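PDB 3G02: epoxide hydrolase from Aspergillus niger, which probably hydrolyses epoxides to vicinal diols, here as an enantioselective variant with an alpha/beta hydrolase fold that was obtained by directed evolution. Local coordinates for residues E280-W285 with G374-L379; L214-M219 with P347-P352; A273-I278 with T294-V299. The protein carries 9 engineered substitutions. One frame throughout, in Å; residues are numbered along the deposited sequence.

Interaction 1. Residues E280-W285 with G374-L379; sequences EKYLQW and GHFAAL
Aromatic rings carry most of the contact between Tyr282, Trp285, His375 and Phe376. Tyr282 and Phe376 form an offset stack, their planes 14° apart. The centroids are 4.6 Å apart, and CE1 of Tyr282 lies over the rim of the Phe376 face, 3.7 Å from CZ of Phe376. On the opposite face of Phe376 sits CD2 of its chain neighbour His375, so the phenyl ring is sandwiched, while the carbonyl oxygen of Lys281 meets its edge in plane. Trp285 and His375 pair edge-to-face, with planes at 74°: the CE3 edge of the indole reaches to 3.5 Å from CD2 of the imidazole. His375 lies alongside Trp285, its CG anti to the backbone N (chi1 175°).

Aliphatic packing completes the apolar part. CB of Trp285 stands 3.8 Å from CE2 of Phe376, CB of Lys281 covers one face of the indole, and CD1 of Leu379 approaches the Tyr282 ring at its edge.

One hydrogen bond joins the backbones: His375 N donates to Trp285 O over 2.9 Å, nearly straight. It ties Trp285, near the C-terminal end of helix 271-284, to the loop that leads into helix 377-380, where Phe376 holds the N-cap position and centres an inverse gamma turn. Away from the interface, Lys281 NZ forms a salt bridge with Glu280 OE2, which also pairs with Arg259 of the second subunit.

His375 is a predicted active-site residue beside the predicted nucleophile Asp193, and its ND1 is hydrogen-bonded to Asp349, consistent with the Asp-His-Asp triad of epoxide hydrolases. The backbone bond holds the main chain of His375, while the indole edge and the partner at ND1 limit how the ring can turn, consistent with an imidazole oriented by both aromatic packing and Asp349.

Interaction 2. Residues L214-M219 with P347-P352; sequences LNFCNM and PKDLVP. Engineered in segment 214-219: Phe216 (natural residue Leu), Asn218 (natural residue Ala). Engineered in segment 347-352: Val351 (natural residue Cys). With FMT (formic acid), chain D.
Phe216, an engineered residue replacing leucine, pushes its ring against Asp349, Leu350 and Val351 and forms the tight half of the contact. OD1 of Asp349 meets the ring at its edge, in plane, 3.5 Å from CD1, and the carboxylate is turned 54° from the ring plane. Further round, CZ comes to 3.6 Å from CG2 of Val351, itself engineered from cysteine, and that methyl also touches Cys217 O. CB of Leu350 is a looser neighbour near the ring edge. The reach of Phe216 follows from its first torsion: with chi1 -174° the ring extends opposite the backbone N and its edge reaches the facing loop.

The other half is looser and is bridged by one water. Even at their nearest CA atoms, those of Phe216 and Asp349, the backbones stay 7.8 Å apart, and no direct hydrogen bond crosses. Water 1 spans the gap, accepting from Cys217 N at 2.9 Å and donating to Val351 O at 3.0 Å. A formic acid molecule, probably from the crystallisation liquor, joins only 214-219: its O1 takes a hydrogen bond from N of the engineered Asn218 (2.9 Å), and Arg200 NE binds it too.

OD2 of Asp349 lies 3.1 Å from Asn215 O, two acceptors that do not bond each other. OD1 instead receives Leu350 N at 2.7 Å on its anti side, 22° out of the carboxylate plane, besides its bond to His375, a predicted active-site residue. Two partners thus grip one carboxylate oxygen and hold the group's rotation, consistent with the acid that orients the histidine in related epoxide hydrolases. The ring of Phe216 also meets the His375 ring nearly at right angles, so these loops, following the adjacent parallel strands 209-214 and 340-345, chemically combine an apolar wall with a buried acid.

Interaction 3. Residues A273-I278 with T294-V299; sequences ALLAWI and TILEMV
The shortest polar bond, 2.9 Å from Ile278 N to Leu274 O, is a routine helix bond, and the two residues it links both lean on Val299 of the other helix. No hydrogen bond crosses between 273-278 and 294-299; the interface is aliphatic. Val299 is its main wedge, touched by Leu274, Leu275 and Ile278 of the facing helix. Its CG1 presses against the backbone, 3.8 Å from Leu275 CA; chi1 172° sets this methyl anti to the backbone N, where it faces Leu275. The second methyl, CG2, is shared: CD1 of Leu275 and CG2 of Ile278 each approach it to 4.0 Å. CD2 of Leu274 passes alongside Val299 in the opposite direction, touching CG1 and coming to 3.6 Å from Val299 O.

Leu275 widens the contact. Its side chain crosses those of Val299 and Ile295 at about right angles, and its CD1 is 4.0 Å from CG2 of Ile295 and 4.1 Å from CD2 of Leu296. The latter side chain starts away from the interface, and only its end swings back to meet Leu275.

The short axes pass 10.3 Å apart with their N-to-C directions at 118°, so the helices cross steeply rather than running alongside each other. This agrees with a compact patch built round one valine.

All six touching residues are buried, and their neighbours show why. Trp69 of helix 59-71 covers Leu275, Leu296 and Val299, with Trp61 adding to Leu275, while Leu267 of helix 260-268 meets Leu274 and Trp118 meets Ile278. Helix 59-71 thus covers the crossing of helices 271-284 and 292-304, while Ala273, Ala276 and Trp277 pack on the second subunit, all outside the central sheet.

Overall arrangement
Along the chain the segments come in the order 214-219, 273-278, 280-285, 294-299, 347-352, 374-379; interaction 3 is nested within the loop closed by interaction 2, and interaction 1 crosses both. Interaction 1 stands in the middle, its centre 12 Å from each of the others, whose own centres are 22 Å apart without touching. It shares helix 271-284 with interaction 3, meeting it through Tyr282 against Ile295 and Met298, and joins interaction 2 through the probable His375-Asp349 hydrogen bond and Trp285 packed on Leu350. Interaction 2 follows neighbouring strands of the sheet, and interaction 3 belongs to the helical insertion before strand 340-345. The series leads from loops around the predicted active site to helix 271-284, which faces the second subunit.

Interaction 1. Residues E280-W285 with G374-L379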
loop_
_atom_site.group_PDB
_atom_site.type_symbol
_atom_site.label_atom_id
_atom_site.label_comp_id
_atom_site.label_asym_id
_atom_site.label_seq_id
_atom_site.Cartn_x
_atom_site.Cartn_y
_atom_site.Cartn_z
ATOM N N GLU A 280 1.705 12.157 1.911
ATOM C CA GLU A 280 2.773 11.873 0.947
ATOM C C GLU A 280 2.419 12.431 -0.423
ATOM O O GLU A 280 3.271 12.993 -1.111
ATOM C CB GLU A 280 3.040 10.379 0.826
ATOM C CG GLU A 280 4.263 10.073 -0.033
ATOM C CD GLU A 280 4.242 8.669 -0.578
ATOM O OE1 GLU A 280 4.296 7.719 0.228
ATOM O OE2 GLU A 280 4.181 8.514 -1.820
ATOM N N LYS A 281 1.156 12.280 -0.807
ATOM C CA LYS A 281 0.712 12.720 -2.126
ATOM C C LYS A 281 0.566 14.235 -2.219
ATOM O O LYS A 281 0.917 14.832 -3.233
ATOM C CB LYS A 281 -0.570 11.988 -2.546
ATOM C CG LYS A 281 -0.470 10.449 -2.478
ATOM C CD LYS A 281 0.859 9.906 -3.032
ATOM C CE LYS A 281 0.857 8.382 -3.095
ATOM N NZ LYS A 281 2.177 7.828 -3.540
ATOM N N TYR A 282 0.076 14.867 -1.155
ATOM C CA TYR A 282 0.058 16.329 -1.134
ATOM C C TYR A 282 1.462 16.929 -1.164
ATOM O O TYR A 282 1.638 18.061 -1.618
ATOM C CB TYR A 282 -0.743 16.867 0.051
ATOM C CG TYR A 282 -2.236 16.859 -0.182
ATOM C CD1 TYR A 282 -2.834 17.774 -1.055
ATOM C CD2 TYR A 282 -3.056 15.938 0.467
ATOM C CE1 TYR A 282 -4.209 17.769 -1.277
ATOM C CE2 TYR A 282 -4.433 15.928 0.254
ATOM C CZ TYR A 282 -5.003 16.840 -0.613
ATOM O OH TYR A 282 -6.366 16.832 -0.833
ATOM N N LEU A 283 2.458 16.176 -0.702
ATOM C CA LEU A 283 3.846 16.624 -0.785
ATOM C C LEU A 283 4.460 16.390 -2.164
ATOM O O LEU A 283 5.133 17.267 -2.709
ATOM C CB LEU A 283 4.698 15.922 0.275
ATOM C CG LEU A 283 4.469 16.312 1.734
ATOM C CD1 LEU A 283 5.291 15.402 2.630
ATOM C CD2 LEU A 283 4.816 17.777 1.988
ATOM N N GLN A 284 4.241 15.203 -2.724
ATOM C CA GLN A 284 4.951 14.799 -3.941
ATOM C C GLN A 284 4.312 15.271 -5.237
ATOM O O GLN A 284 4.995 15.394 -6.256
ATOM C CB GLN A 284 5.106 13.277 -3.993
ATOM C CG GLN A 284 5.979 12.698 -2.887
ATOM C CD GLN A 284 6.350 11.247 -3.127
ATOM O OE1 GLN A 284 5.875 10.612 -4.074
ATOM N NE2 GLN A 284 7.210 10.714 -2.273
ATOM N N TRP A 285 3.005 15.514 -5.208
ATOM C CA TRP A 285 2.247 15.715 -6.438
ATOM C C TRP A 285 2.116 17.167 -6.880
ATOM O O TRP A 285 1.640 17.435 -7.982
ATOM C CB TRP A 285 0.864 15.103 -6.285
ATOM C CG TRP A 285 0.845 13.608 -6.279
ATOM C CD1 TRP A 285 1.919 12.755 -6.317
ATOM C CD2 TRP A 285 -0.323 12.783 -6.216
ATOM N NE1 TRP A 285 1.479 11.444 -6.306
ATOM C CE2 TRP A 285 0.109 11.437 -6.240
ATOM C CE3 TRP A 285 -1.698 13.054 -6.153
ATOM C CZ2 TRP A 285 -0.790 10.364 -6.198
ATOM C CZ3 TRP A 285 -2.589 11.989 -6.115
ATOM C CH2 TRP A 285 -2.129 10.660 -6.133
ATOM N N GLY A 374 1.407 21.674 -10.593
ATOM C CA GLY A 374 1.415 20.225 -10.481
ATOM C C GLY A 374 0.038 19.612 -10.646
ATOM O O GLY A 374 -0.804 20.116 -11.395
ATOM N N HIS A 375 -0.190 18.524 -9.922
ATOM C CA HIS A 375 -1.398 17.725 -10.084
ATOM C C HIS A 375 -2.682 18.385 -9.589
ATOM O O HIS A 375 -3.742 18.226 -10.204
ATOM C CB HIS A 375 -1.216 16.382 -9.384
ATOM C CG HIS A 375 -2.446 15.536 -9.395
ATOM N ND1 HIS A 375 -2.891 14.893 -10.528
ATOM C CD2 HIS A 375 -3.334 15.242 -8.417
ATOM C CE1 HIS A 375 -3.998 14.229 -10.245
ATOM N NE2 HIS A 375 -4.289 14.424 -8.971
ATOM N N PHE A 376 -2.598 19.094 -8.467
ATOM C CA PHE A 376 -3.774 19.699 -7.860
ATOM C C PHE A 376 -4.052 21.067 -8.491
ATOM O O PHE A 376 -3.995 22.102 -7.821
ATOM C CB PHE A 376 -3.596 19.800 -6.340
ATOM C CG PHE A 376 -3.500 18.461 -5.644
ATOM C CD1 PHE A 376 -4.652 17.749 -5.329
ATOM C CD2 PHE A 376 -2.269 17.918 -5.302
ATOM C CE1 PHE A 376 -4.578 16.509 -4.694
ATOM C CE2 PHE A 376 -2.183 16.688 -4.655
ATOM C CZ PHE A 376 -3.342 15.983 -4.350
ATOM N N ALA A 377 -4.364 21.056 -9.786
ATOM C CA ALA A 377 -4.466 22.282 -10.578
ATOM C C ALA A 377 -5.414 23.330 -9.998
ATOM O O ALA A 377 -5.080 24.510 -9.964
ATOM C CB ALA A 377 -4.842 21.960 -12.011
ATOM N N ALA A 378 -6.587 22.898 -9.542
ATOM C CA ALA A 378 -7.559 23.826 -8.958
ATOM C C ALA A 378 -7.033 24.509 -7.693
ATOM O O ALA A 378 -7.363 25.667 -7.435
ATOM C CB ALA A 378 -8.883 23.121 -8.686
ATOM N N LEU A 379 -6.217 23.793 -6.921
ATOM C CA LEU A 379 -5.589 24.353 -5.722
ATOM C C LEU A 379 -4.340 25.165 -6.028
ATOM O O LEU A 379 -4.094 26.198 -5.405
ATOM C CB LEU A 379 -5.204 23.240 -4.741
ATOM C CG LEU A 379 -6.268 22.526 -3.916
ATOM C CD1 LEU A 379 -5.591 21.531 -2.995
ATOM C CD2 LEU A 379 -7.094 23.517 -3.109
#

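Interaction 2. Residues L214-M219 with P347-P352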
loop_
_atom_site.group_PDB
_atom_site.type_symbol
_atom_site.label_atom_id
_atom_site.label_comp_id
_atom_site.label_asym_id
_atom_site.label_seq_id
_atom_site.Cartn_x
_atom_site.Cartn_y
_atom_site.Cartn_z
ATOM N N LEU A 214 -10.688 18.762 -19.650
ATOM C CA LEU A 214 -9.891 17.989 -18.691
ATOM C C LEU A 214 -8.544 18.640 -18.411
ATOM O O LEU A 214 -7.976 19.308 -19.273
ATOM C CB LEU A 214 -9.648 16.570 -19.213
ATOM C CG LEU A 214 -10.838 15.711 -19.645
ATOM C CD1 LEU A 214 -10.336 14.349 -20.115
ATOM C CD2 LEU A 214 -11.857 15.558 -18.527
ATOM N N ASN A 215 -8.030 18.439 -17.198
ATOM C CA ASN A 215 -6.638 18.788 -16.901
ATOM C C ASN A 215 -5.806 17.559 -16.520
ATOM O O ASN A 215 -4.733 17.681 -15.922
ATOM C CB ASN A 215 -6.532 19.889 -15.836
ATOM C CG ASN A 215 -7.115 19.474 -14.500
ATOM O OD1 ASN A 215 -6.392 19.056 -13.596
ATOM N ND2 ASN A 215 -8.425 19.590 -14.369
ATOM N N PHE A 216 -6.307 16.383 -16.891
ATOM C CA PHE A 216 -5.658 15.118 -16.580
ATOM C C PHE A 216 -6.141 14.066 -17.562
ATOM O O PHE A 216 -7.336 13.988 -17.842
ATOM C CB PHE A 216 -6.027 14.702 -15.150
ATOM C CG PHE A 216 -5.295 13.485 -14.652
ATOM C CD1 PHE A 216 -4.089 13.617 -13.966
ATOM C CD2 PHE A 216 -5.826 12.211 -14.839
ATOM C CE1 PHE A 216 -3.413 12.489 -13.492
ATOM C CE2 PHE A 216 -5.151 11.083 -14.373
ATOM C CZ PHE A 216 -3.948 11.225 -13.693
ATOM N N CYS A 217 -5.213 13.270 -18.085
ATOM C CA CYS A 217 -5.561 12.130 -18.931
ATOM C C CYS A 217 -4.748 10.909 -18.527
ATOM O O CYS A 217 -3.523 10.964 -18.479
ATOM C CB CYS A 217 -5.352 12.451 -20.415
ATOM S SG CYS A 217 -5.864 11.095 -21.522
ATOM N N ASN A 218 -5.455 9.814 -18.253
ATOM C CA ASN A 218 -4.883 8.589 -17.690
ATOM C C ASN A 218 -4.395 7.581 -18.743
ATOM O O ASN A 218 -4.009 6.458 -18.409
ATOM C CB ASN A 218 -5.926 7.932 -16.770
ATOM C CG ASN A 218 -5.316 6.944 -15.786
ATOM O OD1 ASN A 218 -5.929 5.922 -15.458
ATOM N ND2 ASN A 218 -4.118 7.249 -15.298
ATOM N N MET A 219 -4.399 7.996 -20.007
ATOM C CA MET A 219 -4.050 7.116 -21.129
ATOM C C MET A 219 -2.610 6.600 -21.095
ATOM O O MET A 219 -1.723 7.225 -20.510
ATOM C CB MET A 219 -4.279 7.849 -22.455
ATOM C CG MET A 219 -3.219 8.914 -22.757
ATOM S SD MET A 219 -3.486 9.816 -24.284
ATOM C CE MET A 219 -3.164 8.536 -25.503
ATOM N N PRO A 347 2.774 20.847 -16.179
ATOM C CA PRO A 347 3.959 20.022 -16.433
ATOM C C PRO A 347 4.337 19.071 -15.303
ATOM O O PRO A 347 4.951 18.033 -15.564
ATOM C CB PRO A 347 5.067 21.060 -16.647
ATOM C CG PRO A 347 4.629 22.238 -15.868
ATOM C CD PRO A 347 3.125 22.261 -15.960
ATOM N N LYS A 348 3.984 19.422 -14.068
ATOM C CA LYS A 348 4.329 18.594 -12.913
ATOM C C LYS A 348 3.164 17.728 -12.460
ATOM O O LYS A 348 3.137 17.226 -11.333
ATOM C CB LYS A 348 4.889 19.445 -11.770
ATOM C CG LYS A 348 6.259 20.018 -12.097
ATOM C CD LYS A 348 6.913 20.675 -10.905
ATOM C CE LYS A 348 8.236 21.301 -11.315
ATOM N NZ LYS A 348 8.935 21.952 -10.176
ATOM N N ASP A 349 2.200 17.540 -13.355
ATOM C CA ASP A 349 1.140 16.570 -13.125
ATOM C C ASP A 349 1.735 15.156 -13.160
ATOM O O ASP A 349 2.898 14.973 -13.521
ATOM C CB ASP A 349 0.035 16.729 -14.166
ATOM C CG ASP A 349 -1.337 16.362 -13.627
ATOM O OD1 ASP A 349 -1.433 15.551 -12.678
ATOM O OD2 ASP A 349 -2.334 16.878 -14.162
ATOM N N LEU A 350 0.934 14.166 -12.779
ATOM C CA LEU A 350 1.430 12.807 -12.540
ATOM C C LEU A 350 1.862 12.081 -13.804
ATOM O O LEU A 350 2.888 11.402 -13.818
ATOM C CB LEU A 350 0.369 11.969 -11.813
ATOM C CG LEU A 350 -0.255 12.605 -10.567
ATOM C CD1 LEU A 350 -1.305 11.687 -9.968
ATOM C CD2 LEU A 350 0.829 12.931 -9.552
ATOM N N VAL A 351 1.072 12.229 -14.860
ATOM C CA VAL A 351 1.266 11.451 -16.077
ATOM C C VAL A 351 1.145 12.390 -17.281
ATOM O O VAL A 351 0.160 12.343 -18.025
ATOM C CB VAL A 351 0.284 10.251 -16.135
ATOM C CG1 VAL A 351 0.718 9.170 -15.149
ATOM C CG2 VAL A 351 -1.147 10.685 -15.821
ATOM N N PRO A 352 2.152 13.267 -17.459
ATOM C CA PRO A 352 2.039 14.379 -18.403
ATOM C C PRO A 352 2.227 13.973 -19.864
ATOM O O PRO A 352 3.255 14.279 -20.482
ATOM C CB PRO A 352 3.114 15.364 -17.925
ATOM C CG PRO A 352 4.103 14.544 -17.174
ATOM C CD PRO A 352 3.453 13.253 -16.763
HETATM C C FMT D . -9.256 10.407 -18.761
HETATM O O1 FMT D . -8.342 10.210 -17.960
HETATM O O2 FMT D . -9.104 10.409 -19.983
HETATM O O HOH W 1 -2.389 13.837 -18.014
#

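Interaction 3. Residues A273-I278 with T294-V299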
loop_
_atom_site.group_PDB
_atom_site.type_symbol
_atom_site.label_atom_id
_atom_site.label_comp_id
_atom_site.label_asym_id
_atom_site.label_seq_id
_atom_site.Cartn_x
_atom_site.Cartn_y
_atom_site.Cartn_z
ATOM N N ALA A 273 -1.988 7.476 10.451
ATOM C CA ALA A 273 -1.913 6.590 9.285
ATOM C C ALA A 273 -2.463 7.298 8.051
ATOM O O ALA A 273 -1.824 7.315 6.999
ATOM C CB ALA A 273 -2.667 5.287 9.532
ATOM N N LEU A 274 -3.640 7.898 8.195
ATOM C CA LEU A 274 -4.249 8.618 7.091
ATOM C C LEU A 274 -3.364 9.785 6.624
ATOM O O LEU A 274 -3.169 9.991 5.422
ATOM C CB LEU A 274 -5.644 9.101 7.488
ATOM C CG LEU A 274 -6.483 9.720 6.371
ATOM C CD1 LEU A 274 -6.945 8.682 5.367
ATOM C CD2 LEU A 274 -7.669 10.437 6.990
ATOM N N LEU A 275 -2.830 10.544 7.580
ATOM C CA LEU A 275 -1.970 11.684 7.257
ATOM C C LEU A 275 -0.721 11.262 6.481
ATOM O O LEU A 275 -0.326 11.933 5.528
ATOM C CB LEU A 275 -1.571 12.446 8.530
ATOM C CG LEU A 275 -0.575 13.607 8.402
ATOM C CD1 LEU A 275 -1.125 14.757 7.571
ATOM C CD2 LEU A 275 -0.184 14.112 9.784
ATOM N N ALA A 276 -0.103 10.161 6.888
ATOM C CA ALA A 276 1.098 9.682 6.205
ATOM C C ALA A 276 0.801 9.276 4.759
ATOM O O ALA A 276 1.506 9.680 3.830
ATOM C CB ALA A 276 1.734 8.531 6.971
ATOM N N TRP A 277 -0.255 8.482 4.580
ATOM C CA TRP A 277 -0.601 7.949 3.263
ATOM C C TRP A 277 -1.029 9.051 2.298
ATOM O O TRP A 277 -0.568 9.099 1.150
ATOM C CB TRP A 277 -1.719 6.933 3.427
ATOM C CG TRP A 277 -2.099 6.134 2.203
ATOM C CD1 TRP A 277 -3.069 6.442 1.287
ATOM C CD2 TRP A 277 -1.556 4.866 1.802
ATOM N NE1 TRP A 277 -3.161 5.445 0.340
ATOM C CE2 TRP A 277 -2.245 4.469 0.631
ATOM C CE3 TRP A 277 -0.558 4.028 2.316
ATOM C CZ2 TRP A 277 -1.966 3.269 -0.032
ATOM C CZ3 TRP A 277 -0.274 2.837 1.652
ATOM C CH2 TRP A 277 -0.973 2.474 0.486
ATOM N N ILE A 278 -1.924 9.923 2.758
ATOM C CA ILE A 278 -2.450 10.998 1.917
ATOM C C ILE A 278 -1.472 12.173 1.846
ATOM O O ILE A 278 -1.267 12.757 0.774
ATOM C CB ILE A 278 -3.856 11.439 2.388
ATOM C CG1 ILE A 278 -4.852 10.306 2.119
ATOM C CG2 ILE A 278 -4.283 12.736 1.704
ATOM C CD1 ILE A 278 -6.292 10.618 2.469
ATOM N N THR A 294 -3.096 23.503 4.923
ATOM C CA THR A 294 -3.938 22.950 3.865
ATOM C C THR A 294 -3.971 21.421 3.939
ATOM O O THR A 294 -5.041 20.815 3.852
ATOM C CB THR A 294 -3.473 23.419 2.476
ATOM O OG1 THR A 294 -3.526 24.851 2.427
ATOM C CG2 THR A 294 -4.353 22.833 1.369
ATOM N N ILE A 295 -2.805 20.806 4.126
ATOM C CA ILE A 295 -2.731 19.352 4.248
ATOM C C ILE A 295 -3.528 18.856 5.460
ATOM O O ILE A 295 -4.295 17.898 5.347
ATOM C CB ILE A 295 -1.266 18.841 4.273
ATOM C CG1 ILE A 295 -0.554 19.238 2.969
ATOM C CG2 ILE A 295 -1.219 17.324 4.495
ATOM C CD1 ILE A 295 0.893 18.768 2.855
ATOM N N LEU A 296 -3.377 19.525 6.603
ATOM C CA LEU A 296 -4.139 19.147 7.795
ATOM C C LEU A 296 -5.650 19.309 7.603
ATOM O O LEU A 296 -6.419 18.472 8.065
ATOM C CB LEU A 296 -3.660 19.907 9.039
ATOM C CG LEU A 296 -2.249 19.562 9.532
ATOM C CD1 LEU A 296 -1.896 20.393 10.763
ATOM C CD2 LEU A 296 -2.102 18.072 9.843
ATOM N N GLU A 297 -6.064 20.366 6.904
ATOM C CA GLU A 297 -7.474 20.576 6.581
ATOM C C GLU A 297 -8.035 19.429 5.741
ATOM O O GLU A 297 -9.089 18.874 6.056
ATOM C CB GLU A 297 -7.672 21.899 5.826
ATOM C CG GLU A 297 -7.542 23.144 6.693
ATOM C CD GLU A 297 -7.515 24.438 5.890
ATOM O OE1 GLU A 297 -7.471 24.396 4.643
ATOM O OE2 GLU A 297 -7.550 25.512 6.525
ATOM N N MET A 298 -7.326 19.078 4.670
ATOM C CA MET A 298 -7.799 18.044 3.744
ATOM C C MET A 298 -7.847 16.671 4.395
ATOM O O MET A 298 -8.800 15.915 4.204
ATOM C CB MET A 298 -6.941 17.991 2.477
ATOM C CG MET A 298 -6.927 19.278 1.657
ATOM S SD MET A 298 -8.563 19.981 1.331
ATOM C CE MET A 298 -8.185 21.051 -0.069
ATOM N N VAL A 299 -6.809 16.351 5.161
ATOM C CA VAL A 299 -6.750 15.072 5.862
ATOM C C VAL A 299 -7.817 14.993 6.961
ATOM O O VAL A 299 -8.490 13.970 7.099
ATOM C CB VAL A 299 -5.326 14.779 6.406
ATOM C CG1 VAL A 299 -5.315 13.544 7.290
ATOM C CG2 VAL A 299 -4.342 14.591 5.248
#